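Local coordinates for uncharacterized ParM protein (Staphylococcus aureus, PDB 3JS6), which probably assembles into actin-like filaments that help segregate plasmid DNA to daughter cells, at residues S2-M7 and N113-T118; N138-I143 and T151-G156; K179-G184 and Q202-V207. One frame throughout, in Å; residues are numbered along the deposited sequence. Where two conformers were deposited one is given.

Contact 1 of 3, residues S2-M7 and N113-T118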
loop_
_atom_site.group_PDB
_atom_site.type_symbol
_atom_site.label_atom_id
_atom_site.label_comp_id
_atom_site.label_asym_id
_atom_site.label_seq_id
_atom_site.Cartn_x
_atom_site.Cartn_y
_atom_site.Cartn_z
ATOM N N SER A 2 -15.303 24.540 -7.442
ATOM C CA SER A 2 -15.035 23.967 -6.094
ATOM C C SER A 2 -13.549 23.794 -5.779
ATOM O O SER A 2 -12.693 23.792 -6.670
ATOM C CB SER A 2 -15.748 22.618 -5.936
ATOM O OG SER A 2 -17.142 22.799 -5.750
ATOM N N ASN A 3 -13.269 23.646 -4.488
ATOM C CA ASN A 3 -11.920 23.480 -3.953
ATOM C C ASN A 3 -11.751 22.000 -3.529
ATOM O O ASN A 3 -11.809 21.685 -2.340
ATOM C CB ASN A 3 -11.799 24.396 -2.736
ATOM C CG ASN A 3 -10.458 24.304 -2.057
ATOM O OD1 ASN A 3 -10.329 24.654 -0.875
ATOM N ND2 ASN A 3 -9.444 23.854 -2.794
ATOM N N VAL A 4 -11.528 21.106 -4.489
ATOM C CA VAL A 4 -11.420 19.678 -4.176
ATOM C C VAL A 4 -10.023 19.065 -4.345
ATOM O O VAL A 4 -9.350 19.275 -5.346
ATOM C CB VAL A 4 -12.424 18.892 -5.020
ATOM C CG1 VAL A 4 -12.400 17.431 -4.644
ATOM C CG2 VAL A 4 -13.838 19.482 -4.846
ATOM N N TYR A 5 -9.603 18.300 -3.347
ATOM C CA TYR A 5 -8.294 17.642 -3.350
ATOM C C TYR A 5 -8.431 16.142 -3.544
ATOM O O TYR A 5 -9.485 15.581 -3.281
ATOM C CB TYR A 5 -7.588 17.885 -2.028
ATOM C CG TYR A 5 -7.263 19.320 -1.776
ATOM C CD1 TYR A 5 -8.036 20.090 -0.901
ATOM C CD2 TYR A 5 -6.190 19.926 -2.418
ATOM C CE1 TYR A 5 -7.737 21.427 -0.676
ATOM C CE2 TYR A 5 -5.889 21.258 -2.202
ATOM C CZ TYR A 5 -6.662 22.002 -1.332
ATOM O OH TYR A 5 -6.369 23.340 -1.134
ATOM N N VAL A 6 -7.361 15.482 -3.981
ATOM C CA VAL A 6 -7.432 14.051 -4.183
ATOM C C VAL A 6 -6.585 13.323 -3.141
ATOM O O VAL A 6 -5.397 13.588 -3.018
ATOM C CB VAL A 6 -6.950 13.671 -5.608
ATOM C CG1 VAL A 6 -6.789 12.157 -5.736
ATOM C CG2 VAL A 6 -7.983 14.159 -6.647
HETATM N N MSE A 7 -7.215 12.448 -2.368
HETATM C CA MSE A 7 -6.503 11.652 -1.364
HETATM C C MSE A 7 -6.362 10.247 -1.925
HETATM O O MSE A 7 -7.365 9.643 -2.316
HETATM C CB MSE A 7 -7.277 11.524 -0.061
HETATM C CG MSE A 7 -7.344 12.764 0.833
HETATM SE SE MSE A 7 -8.302 12.290 2.511
HETATM C CE MSE A 7 -7.984 13.881 3.520
ATOM N N ASN A 113 -12.344 19.535 1.260
ATOM C CA ASN A 113 -13.215 18.718 0.426
ATOM C C ASN A 113 -12.318 17.794 -0.395
ATOM O O ASN A 113 -11.325 18.233 -0.978
ATOM C CB ASN A 113 -14.040 19.609 -0.504
ATOM C CG ASN A 113 -14.880 20.620 0.257
ATOM O OD1 ASN A 113 -14.748 21.822 0.060
ATOM N ND2 ASN A 113 -15.742 20.131 1.135
ATOM N N VAL A 114 -12.670 16.525 -0.448
ATOM C CA VAL A 114 -11.852 15.580 -1.180
ATOM C C VAL A 114 -12.630 14.488 -1.848
ATOM O O VAL A 114 -13.839 14.302 -1.615
ATOM C CB VAL A 114 -10.882 14.839 -0.220
ATOM C CG1 VAL A 114 -10.084 15.838 0.617
ATOM C CG2 VAL A 114 -11.702 13.906 0.712
ATOM N N VAL A 115 -11.905 13.771 -2.697
ATOM C CA VAL A 115 -12.396 12.547 -3.299
ATOM C C VAL A 115 -11.310 11.571 -2.786
ATOM O O VAL A 115 -10.152 11.970 -2.606
ATOM C CB VAL A 115 -12.372 12.565 -4.805
ATOM C CG1 VAL A 115 -13.514 13.464 -5.323
ATOM C CG2 VAL A 115 -11.015 13.048 -5.294
ATOM N N ILE A 116 -11.685 10.324 -2.529
ATOM C CA ILE A 116 -10.743 9.315 -2.042
ATOM C C ILE A 116 -10.600 8.162 -3.036
ATOM O O ILE A 116 -11.595 7.549 -3.449
ATOM C CB ILE A 116 -11.210 8.722 -0.678
ATOM C CG1 ILE A 116 -11.284 9.824 0.377
ATOM C CG2 ILE A 116 -10.276 7.589 -0.247
ATOM C CD1 ILE A 116 -11.818 9.320 1.743
ATOM N N ALA A 117 -9.364 7.896 -3.440
ATOM C CA ALA A 117 -9.054 6.798 -4.341
ATOM C C ALA A 117 -8.273 5.761 -3.526
ATOM O O ALA A 117 -7.274 6.086 -2.905
ATOM C CB ALA A 117 -8.202 7.288 -5.493
ATOM N N THR A 118 -8.745 4.522 -3.511
ATOM C CA THR A 118 -8.038 3.496 -2.780
ATOM C C THR A 118 -8.230 2.150 -3.478
ATOM O O THR A 118 -8.836 2.072 -4.556
ATOM C CB THR A 118 -8.527 3.414 -1.338
ATOM O OG1 THR A 118 -7.662 2.534 -0.603
ATOM C CG2 THR A 118 -9.994 2.905 -1.286
HETATM O O HOH W 1 -10.959 21.544 0.176
#
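Tyr5 and Met7 hold on to Asn113, Val115 and Ala117 through four backbone hydrogen bonds. The strands run parallel, so each bonded residue of 2-7 reaches two partners. Tyr5 N gives to Asn113 O (2.9 Å), and Tyr5 O takes Val115 N (3.1 Å). Met7 N gives to Val115 O (3.0 Å) and Met7 O accepts Ala117 N (2.9 Å). CA-H...O contacts from Val4, Val114 and Ile116 reach three of the carbonyls already used, Asn113 O, Tyr5 O and Met7 O.

Apolar contacts occupy both faces of the sheet. On one face CG2 of Val6 meets CG2 of Val115 at 3.5 Å. With Val115 chi1 at -74°, CG1 lies beside the backbone N, which leaves CG2 between N and the carbonyl carbon, facing Val6. On the other face the selenomethionine Met7 crosses Val114 at a slant, and its CE ends 4.1 Å from Val114 CG1. Helix 90-104 packs on the Met7 face, and helix 325-342 packs on the face of Val4 and Val6.

Polar groups collect at the start of the pair. Water 1 lies 2.7 Å from Asn3 O and accepts from Asn113 N. Tyr5 OH is hydrogen-bonded to Glu109 OE1.

The chemistry is that of a buried parallel ladder. The backbone groups of Tyr5 and Met7 are paired across the strands, apolar side chains meet the helices on both faces, and a water sits between the segments where the ladder begins.

Contact 2 of 3, residues N138-I143 and T151-G156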
loop_
_atom_site.group_PDB
_atom_site.type_symbol
_atom_site.label_atom_id
_atom_site.label_comp_id
_atom_site.label_asym_id
_atom_site.label_seq_id
_atom_site.Cartn_x
_atom_site.Cartn_y
_atom_site.Cartn_z
ATOM N N ASN A 138 -16.844 7.029 2.512
ATOM C CA ASN A 138 -17.743 8.075 2.071
ATOM C C ASN A 138 -18.605 8.729 3.130
ATOM O O ASN A 138 -19.786 8.405 3.255
ATOM C CB ASN A 138 -18.640 7.549 0.961
ATOM C CG ASN A 138 -19.006 8.620 -0.016
ATOM O OD1 ASN A 138 -19.161 9.776 0.364
ATOM N ND2 ASN A 138 -19.142 8.254 -1.288
ATOM N N LYS A 139 -18.009 9.666 3.874
ATOM C CA LYS A 139 -18.716 10.411 4.906
ATOM C C LYS A 139 -17.914 11.617 5.358
ATOM O O LYS A 139 -16.699 11.678 5.174
ATOM C CB LYS A 139 -19.030 9.527 6.122
ATOM C CG LYS A 139 -17.831 9.067 6.917
ATOM C CD LYS A 139 -18.266 8.138 8.046
ATOM C CE LYS A 139 -17.064 7.458 8.697
ATOM N NZ LYS A 139 -17.480 6.495 9.738
ATOM N N SER A 140 -18.608 12.584 5.937
ATOM C CA SER A 140 -17.970 13.783 6.435
ATOM C C SER A 140 -17.500 13.505 7.837
ATOM O O SER A 140 -18.035 12.627 8.499
ATOM C CB SER A 140 -18.967 14.949 6.478
ATOM O OG SER A 140 -19.128 15.506 5.188
ATOM N N ARG A 141 -16.487 14.245 8.284
ATOM C CA ARG A 141 -16.048 14.055 9.658
ATOM C C ARG A 141 -15.167 15.181 10.141
ATOM O O ARG A 141 -14.504 15.838 9.355
ATOM C CB ARG A 141 -15.307 12.732 9.804
ATOM C CG ARG A 141 -13.999 12.606 9.039
ATOM C CD ARG A 141 -14.258 11.894 7.713
ATOM N NE ARG A 141 -14.123 10.442 7.896
ATOM C CZ ARG A 141 -14.000 9.531 6.923
ATOM N NH1 ARG A 141 -13.988 9.920 5.651
ATOM N NH2 ARG A 141 -13.894 8.235 7.228
ATOM N N LEU A 142 -15.177 15.414 11.437
ATOM C CA LEU A 142 -14.346 16.430 12.043
ATOM C C LEU A 142 -13.152 15.699 12.660
ATOM O O LEU A 142 -13.312 14.791 13.490
ATOM C CB LEU A 142 -15.096 17.161 13.158
ATOM C CG LEU A 142 -14.174 18.141 13.907
ATOM C CD1 LEU A 142 -13.832 19.286 12.971
ATOM C CD2 LEU A 142 -14.844 18.681 15.174
ATOM N N ILE A 143 -11.954 16.074 12.255
ATOM C CA ILE A 143 -10.783 15.434 12.830
ATOM C C ILE A 143 -9.845 16.532 13.296
ATOM O O ILE A 143 -9.572 17.490 12.575
ATOM C CB ILE A 143 -10.043 14.538 11.807
ATOM C CG1 ILE A 143 -10.958 13.401 11.354
ATOM C CG2 ILE A 143 -8.746 13.980 12.434
ATOM C CD1 ILE A 143 -10.325 12.549 10.297
ATOM N N THR A 151 -12.321 20.011 8.941
ATOM C CA THR A 151 -13.644 19.524 8.608
ATOM C C THR A 151 -13.424 18.827 7.282
ATOM O O THR A 151 -13.008 19.465 6.313
ATOM C CB THR A 151 -14.637 20.684 8.381
ATOM O OG1 THR A 151 -14.850 21.377 9.613
ATOM C CG2 THR A 151 -15.959 20.159 7.853
ATOM N N ILE A 152 -13.711 17.531 7.220
ATOM C CA ILE A 152 -13.473 16.785 5.992
ATOM C C ILE A 152 -14.736 16.284 5.321
ATOM O O ILE A 152 -15.473 15.473 5.894
ATOM C CB ILE A 152 -12.561 15.570 6.269
ATOM C CG1 ILE A 152 -11.199 16.071 6.763
ATOM C CG2 ILE A 152 -12.415 14.710 5.008
ATOM C CD1 ILE A 152 -10.692 15.361 7.984
ATOM N N ASN A 153 -14.985 16.744 4.110
ATOM C CA ASN A 153 -16.141 16.306 3.332
ATOM C C ASN A 153 -15.680 15.417 2.181
ATOM O O ASN A 153 -14.746 15.767 1.467
ATOM C CB ASN A 153 -16.943 17.512 2.839
ATOM C CG ASN A 153 -17.462 18.370 3.975
ATOM O OD1 ASN A 153 -17.167 19.563 4.051
ATOM N ND2 ASN A 153 -18.258 17.769 4.853
ATOM N N VAL A 154 -16.312 14.277 1.994
ATOM C CA VAL A 154 -15.924 13.388 0.912
ATOM C C VAL A 154 -16.949 13.521 -0.213
ATOM O O VAL A 154 -18.135 13.222 -0.032
ATOM C CB VAL A 154 -15.846 11.931 1.390
ATOM C CG1 VAL A 154 -15.509 11.021 0.218
ATOM C CG2 VAL A 154 -14.741 11.801 2.468
ATOM N N LYS A 155 -16.479 13.952 -1.369
ATOM C CA LYS A 155 -17.342 14.185 -2.530
ATOM C C LYS A 155 -17.445 12.994 -3.451
ATOM O O LYS A 155 -18.279 12.981 -4.364
ATOM C CB LYS A 155 -16.809 15.375 -3.319
ATOM C CG LYS A 155 -16.685 16.628 -2.491
ATOM C CD LYS A 155 -17.994 16.949 -1.797
ATOM C CE LYS A 155 -17.878 18.232 -0.992
ATOM N NZ LYS A 155 -19.187 18.604 -0.361
ATOM N N GLY A 156 -16.582 12.005 -3.225
ATOM C CA GLY A 156 -16.603 10.816 -4.058
ATOM C C GLY A 156 -15.556 9.810 -3.608
ATOM O O GLY A 156 -14.550 10.186 -2.965
HETATM O O HOH W 2 -19.974 11.838 2.001
HETATM O O HOH W 3 -19.001 14.263 3.037
#
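Arg141 and Ile152 form a hydrogen-bonded antiparallel pair. Arg141 N gives to Ile152 O at 2.9 Å, and Ile152 N gives to Arg141 O at 2.8 Å. Beyond Arg141, CD1 of Ile143 touches CD1 of Ile152 at 3.7 Å. Val154 puts CG2 3.3 Å from Lys139 O. The same methyl lies at the edge of the Arg141 guanidinium, near its plane. Arg141 CG stands between the backbone N and the carbonyl carbon (Arg141 chi1 65°), and bends at chi2 and chi3 fold the chain back to Val154. Lys139 CG lies over one guanidinium face, 3.9 Å above the plane. Asn153 ND2 is modelled as donating to Ser140 OG, but the separation is too short for the detail to be trusted.

Residues 138-140 are no longer strand, and here waters link the two segments. Water 2 donates to Asn138 OD1 (2.8 Å) and to Val154 O (3.1 Å). Water 3 accepts from Val154 N at 2.9 Å and is also hydrogen-bonded to Ser140 OG.

The outer shell holds the arginine and the isoleucine. Glu97 of helix 90-104 makes a salt bridge to Arg141 NH2. Ile143 also packs on Phe54 and Ile56 of strand 52-56.

Direct backbone bonds therefore give way to water bridges toward Asn138. Glu97, outside the hairpin, probably helps balance the arginine charge where the hairpin meets helix 90-104.

Contact 3 of 3, residues K179-G184 and Q202-V207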
loop_
_atom_site.group_PDB
_atom_site.type_symbol
_atom_site.label_atom_id
_atom_site.label_comp_id
_atom_site.label_asym_id
_atom_site.label_seq_id
_atom_site.Cartn_x
_atom_site.Cartn_y
_atom_site.Cartn_z
ATOM N N LYS A 179 -2.379 3.314 -24.997
ATOM C CA LYS A 179 -3.082 2.509 -25.983
ATOM C C LYS A 179 -2.729 1.030 -25.863
ATOM O O LYS A 179 -3.618 0.181 -25.838
ATOM C CB LYS A 179 -2.778 3.021 -27.385
ATOM C CG LYS A 179 -3.038 4.522 -27.529
ATOM C CD LYS A 179 -2.837 5.014 -28.969
ATOM C CE LYS A 179 -2.585 6.517 -29.029
ATOM N NZ LYS A 179 -1.191 6.847 -28.576
ATOM N N ALA A 180 -1.443 0.711 -25.764
ATOM C CA ALA A 180 -1.044 -0.682 -25.662
ATOM C C ALA A 180 -1.726 -1.429 -24.512
ATOM O O ALA A 180 -2.028 -2.618 -24.629
ATOM C CB ALA A 180 0.463 -0.782 -25.506
ATOM N N PHE A 181 -1.974 -0.728 -23.409
ATOM C CA PHE A 181 -2.582 -1.347 -22.237
ATOM C C PHE A 181 -4.018 -1.808 -22.466
ATOM O O PHE A 181 -4.444 -2.806 -21.893
ATOM C CB PHE A 181 -2.526 -0.371 -21.050
ATOM C CG PHE A 181 -3.024 -0.952 -19.757
ATOM C CD1 PHE A 181 -2.391 -2.038 -19.175
ATOM C CD2 PHE A 181 -4.144 -0.413 -19.126
ATOM C CE1 PHE A 181 -2.862 -2.588 -17.975
ATOM C CE2 PHE A 181 -4.623 -0.949 -17.930
ATOM C CZ PHE A 181 -3.978 -2.041 -17.352
ATOM N N THR A 182 -4.756 -1.095 -23.308
ATOM C CA THR A 182 -6.152 -1.445 -23.568
ATOM C C THR A 182 -6.320 -2.823 -24.202
ATOM O O THR A 182 -7.351 -3.477 -24.010
ATOM C CB THR A 182 -6.845 -0.396 -24.479
ATOM O OG1 THR A 182 -6.240 -0.404 -25.775
ATOM C CG2 THR A 182 -6.709 0.992 -23.889
ATOM N N GLU A 183 -5.347 -3.273 -24.973
ATOM C CA GLU A 183 -5.452 -4.588 -25.587
ATOM C C GLU A 183 -4.177 -5.399 -25.401
ATOM O O GLU A 183 -3.782 -6.151 -26.280
ATOM C CB GLU A 183 -5.783 -4.460 -27.075
ATOM C CG GLU A 183 -5.477 -3.092 -27.664
ATOM C CD GLU A 183 -5.794 -3.010 -29.143
ATOM O OE1 GLU A 183 -6.988 -2.890 -29.489
ATOM O OE2 GLU A 183 -4.849 -3.066 -29.957
ATOM N N GLY A 184 -3.532 -5.278 -24.248
ATOM C CA GLY A 184 -2.320 -6.028 -24.017
ATOM C C GLY A 184 -2.443 -6.976 -22.861
ATOM O O GLY A 184 -3.474 -7.028 -22.197
ATOM N N GLN A 202 -5.525 -8.902 -19.042
ATOM C CA GLN A 202 -5.606 -8.968 -20.494
ATOM C C GLN A 202 -6.712 -7.995 -20.899
ATOM O O GLN A 202 -7.852 -8.079 -20.406
ATOM C CB GLN A 202 -5.951 -10.385 -20.954
ATOM C CG GLN A 202 -6.231 -10.499 -22.459
ATOM C CD GLN A 202 -4.975 -10.669 -23.293
ATOM O OE1 GLN A 202 -4.288 -11.680 -23.189
ATOM N NE2 GLN A 202 -4.673 -9.678 -24.127
ATOM N N ASN A 203 -6.376 -7.064 -21.776
ATOM C CA ASN A 203 -7.346 -6.062 -22.222
ATOM C C ASN A 203 -8.010 -5.440 -21.009
ATOM O O ASN A 203 -9.244 -5.392 -20.909
ATOM C CB ASN A 203 -8.410 -6.685 -23.138
ATOM C CG ASN A 203 -7.799 -7.455 -24.304
ATOM O OD1 ASN A 203 -6.690 -7.159 -24.742
ATOM N ND2 ASN A 203 -8.528 -8.442 -24.812
HETATM N N MSE A 204 -7.171 -5.019 -20.067
HETATM C CA MSE A 204 -7.601 -4.348 -18.850
HETATM C C MSE A 204 -8.418 -5.133 -17.867
HETATM O O MSE A 204 -8.935 -4.555 -16.914
HETATM C CB MSE A 204 -8.372 -3.079 -19.200
HETATM C CG MSE A 204 -7.534 -2.060 -19.940
HETATM SE SE MSE A 204 -8.460 -0.392 -20.191
HETATM C CE MSE A 204 -9.747 -1.028 -21.564
ATOM N N LYS A 205 -8.554 -6.436 -18.068
ATOM C CA LYS A 205 -9.340 -7.202 -17.121
ATOM C C LYS A 205 -8.492 -8.307 -16.514
ATOM O O LYS A 205 -7.784 -9.012 -17.229
ATOM C CB LYS A 205 -10.572 -7.801 -17.816
ATOM C CG LYS A 205 -11.587 -8.348 -16.840
ATOM C CD LYS A 205 -12.746 -9.033 -17.529
ATOM C CE LYS A 205 -13.276 -8.472 -18.518
ATOM N N ARG A 206 -8.579 -8.468 -15.199
ATOM C CA ARG A 206 -7.784 -9.488 -14.533
ATOM C C ARG A 206 -8.185 -10.883 -14.974
ATOM O O ARG A 206 -9.373 -11.189 -15.092
ATOM C CB ARG A 206 -7.934 -9.357 -13.020
ATOM C CG ARG A 206 -7.189 -10.401 -12.200
ATOM C CD ARG A 206 -7.210 -9.945 -10.746
ATOM N NE ARG A 206 -6.454 -10.824 -9.870
ATOM C CZ ARG A 206 -6.902 -11.985 -9.418
ATOM N NH1 ARG A 206 -8.113 -12.404 -9.763
ATOM N NH2 ARG A 206 -6.137 -12.727 -8.628
ATOM N N VAL A 207 -7.184 -11.720 -15.226
ATOM C CA VAL A 207 -7.395 -13.110 -15.638
ATOM C C VAL A 207 -7.080 -14.029 -14.452
ATOM O O VAL A 207 -5.909 -14.355 -14.189
ATOM C CB VAL A 207 -6.466 -13.504 -16.800
ATOM C CG1 VAL A 207 -6.836 -14.881 -17.292
ATOM C CG2 VAL A 207 -6.576 -12.490 -17.947
HETATM O O HOH W 4 -4.522 -5.111 -20.333
#
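The Phe181 ring meets Met204 and a water. Met204, a selenomethionine, comes obliquely, with CG 3.7 Å from Phe181 CE2. Its selenium lies 5.3 Å from the ring centroid, a Met-aromatic contact. Water 4 sits above one face, 3.8 Å from the plane and offset toward the rim. Tyr186 meets Phe181 edge-to-face, and Met164 and Leu167 of helix 162-169 also touch it. Phe181 CG is anti to the backbone N (chi1 -175°), which carries the ring toward Met204.

The flat amide of Asn203 sits beside Glu183. Its OD1 is 3.0 Å from Glu183 CA. Gln202 NE2 gives a long bond to the same OD1, at 3.3 Å. This donor stands well above the plane of the Asn203 amide, but the bond lies close to the plane of the Gln202 amide.

Backbone groups join the two segments. Asn203 N gives to Gly184 O at 2.9 Å, while Asn203 CA makes a CA-H...O contact with Thr182 O. Water 4 donates to both Phe181 O and Gly184 O and accepts from Met204 N (2.7 Å). It links the short, weakly bonded helix 179-182 to the turn. Within that helix Thr182 OG1 gives to Lys179 O (2.7 Å), which also accepts from Thr182 N.

Residues Gln202 to Lys205 form a type I' beta turn. It is the tight connection of a beta hairpin, between strands 196-202 and 205-214. Here the hairpin tip docks on helix 179-182 and on Glu183 and Gly184 that follow it, just ahead of strand 185-191, which belongs to the same five-stranded sheet of this actin-like fold.

How the contacts relate
The three contacts follow one another along the chain, each closing before the next opens. Contacts 1 and 2 are neighbours, with centres about 10 Å apart. Strands 111-120 and 148-161 lie side by side in one mixed sheet, and probable backbone hydrogen bonds join Val114 to Lys155 and Ile116 to Gly156. Helix 90-104 packs against both contacts. Contact 3 is remote. Its centre is about 27 Å from that of contact 1 and about 34 Å from that of contact 2, and it touches neither. It lies at a hairpin end of the separate five-stranded sheet. The contacts thus sample two sheets of the actin-like fold, consistent with a two-part architecture.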